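Local structure of cytochrome C' (Rubrivivax gelatinosus, 2J8W) at residues A91-L96 and G113-A118. The protein is a high-spin c-type cytochrome with no sixth heme ligand, linked to electron transfer although its exact function is not known. Sequence-based numbering, arbitrary orientation.
Sequences AAVDKL and GETGGA
With CG anti to the carbonyl carbon (chi1 -66°), K95 reaches across to E114, whose own CG stands anti to the backbone N (chi1 -168°). The two side chains meet at about a right angle, and in the conformer described K95 NZ donates a hydrogen bond of 3.1 Å to the syn lone pair of E114 OE1; E114 has a second conformer, so this exposed salt bridge may not always be formed. CG of E114 also lies 3.9 Å from CB of buried A92. That methyl points at the facing helix and rests on T115, 3.6 Å from both T115 CA and T115 OG1. With only a methyl on A92, the CA atoms of A92 and T115 are 4.9 Å apart, while the local axes pass 8.4 Å apart at 156°, nearly antiparallel. T115 OG1 lies 3.4 Å from A92 O but is hydrogen-bonded to A111 O in its own helix; T115 CG2 meets V93 CG2 at 4.1 Å. L96 adds its CB beside T115 OG1 and packs on F23 of helix 5-30. T115 and A118 touch the heme just before C119, which with C122 attaches it covalently, H123 being the axial ligand. Helices 79-102 and 105-126 thus form an antiparallel pair of the cytochrome c' four-helix bundle.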
loop_
_atom_site.group_PDB
_atom_site.type_symbol
_atom_site.label_atom_id
_atom_site.label_comp_id
_atom_site.label_asym_id
_atom_site.label_seq_id
_atom_site.Cartn_x
_atom_site.Cartn_y
_atom_site.Cartn_z
ATOM N N ALA A 91 -18.075 -5.248 0.254
ATOM C CA ALA A 91 -18.784 -6.507 0.476
ATOM C C ALA A 91 -18.101 -7.670 -0.237
ATOM O O ALA A 91 -17.992 -8.762 0.325
ATOM C CB ALA A 91 -20.241 -6.368 -0.017
ATOM N N ALA A 92 -17.642 -7.439 -1.463
ATOM C CA ALA A 92 -16.945 -8.459 -2.234
ATOM C C ALA A 92 -15.623 -8.795 -1.571
ATOM O O ALA A 92 -15.257 -9.959 -1.495
ATOM C CB ALA A 92 -16.743 -7.974 -3.666
ATOM N N VAL A 93 -14.895 -7.787 -1.098
ATOM C CA VAL A 93 -13.613 -8.036 -0.450
ATOM C C VAL A 93 -13.828 -8.819 0.841
ATOM O O VAL A 93 -13.025 -9.661 1.192
ATOM C CB VAL A 93 -12.833 -6.729 -0.233
ATOM C CG1 VAL A 93 -11.641 -6.959 0.732
ATOM C CG2 VAL A 93 -12.437 -6.077 -1.588
ATOM N N ASP A 94 -14.915 -8.573 1.559
ATOM C CA ASP A 94 -15.199 -9.362 2.740
ATOM C C ASP A 94 -15.313 -10.839 2.368
ATOM O O ASP A 94 -14.820 -11.717 3.085
ATOM C CB ASP A 94 -16.523 -8.921 3.383
ATOM C CG ASP A 94 -16.424 -7.647 4.170
ATOM O OD1 ASP A 94 -15.304 -7.213 4.479
ATOM O OD2 ASP A 94 -17.520 -7.105 4.517
ATOM N N LYS A 95 -16.026 -11.128 1.305
ATOM C CA LYS A 95 -16.131 -12.505 0.834
ATOM C C LYS A 95 -14.794 -13.072 0.394
ATOM O O LYS A 95 -14.511 -14.244 0.629
ATOM C CB LYS A 95 -17.118 -12.601 -0.310
ATOM C CG LYS A 95 -18.520 -12.308 0.080
ATOM C CD LYS A 95 -19.410 -12.535 -1.131
ATOM C CE LYS A 95 -20.816 -12.935 -0.805
ATOM N NZ LYS A 95 -21.424 -13.560 -2.009
ATOM N N LEU A 96 -13.971 -12.257 -0.247
ATOM C CA LEU A 96 -12.650 -12.688 -0.640
ATOM C C LEU A 96 -11.820 -13.038 0.559
ATOM O O LEU A 96 -11.140 -14.066 0.601
ATOM C CB LEU A 96 -11.946 -11.617 -1.477
ATOM C CG LEU A 96 -10.596 -11.982 -2.106
ATOM C CD1 LEU A 96 -10.740 -13.070 -3.186
ATOM C CD2 LEU A 96 -9.926 -10.711 -2.665
ATOM N N GLY A 113 -14.223 -13.295 -8.783
ATOM C CA GLY A 113 -15.145 -12.767 -9.782
ATOM C C GLY A 113 -15.989 -11.625 -9.271
ATOM O O GLY A 113 -16.171 -10.590 -9.930
ATOM N N GLU A 114 -16.503 -11.805 -8.072
ATOM C CA GLU A 114 -17.343 -10.746 -7.469
ATOM C C GLU A 114 -16.512 -9.483 -7.243
ATOM O O GLU A 114 -16.950 -8.342 -7.485
ATOM C CB GLU A 114 -17.938 -11.273 -6.157
ATOM C CG GLU A 114 -19.032 -10.430 -5.552
ATOM C CD GLU A 114 -19.878 -11.167 -4.501
ATOM O OE1 GLU A 114 -19.476 -12.244 -4.019
ATOM O OE2 GLU A 114 -20.956 -10.642 -4.129
ATOM N N THR A 115 -15.300 -9.656 -6.729
ATOM C CA THR A 115 -14.444 -8.508 -6.442
ATOM C C THR A 115 -14.088 -7.770 -7.727
ATOM O O THR A 115 -14.214 -6.554 -7.827
ATOM C CB THR A 115 -13.188 -8.940 -5.666
ATOM O OG1 THR A 115 -13.575 -9.519 -4.430
ATOM C CG2 THR A 115 -12.298 -7.755 -5.358
ATOM N N GLY A 116 -13.671 -8.513 -8.735
ATOM C CA GLY A 116 -13.360 -7.922 -10.011
ATOM C C GLY A 116 -14.530 -7.178 -10.624
ATOM O O GLY A 116 -14.347 -6.088 -11.199
ATOM N N GLY A 117 -15.734 -7.731 -10.496
ATOM C CA GLY A 117 -16.939 -7.020 -10.955
ATOM C C GLY A 117 -17.141 -5.689 -10.244
ATOM O O GLY A 117 -17.571 -4.700 -10.843
ATOM N N ALA A 118 -16.765 -5.634 -8.979
ATOM C CA ALA A 118 -16.886 -4.379 -8.235
ATOM C C ALA A 118 -15.829 -3.366 -8.696
ATOM O O ALA A 118 -16.094 -2.153 -8.728
ATOM C CB ALA A 118 -16.785 -4.661 -6.753
#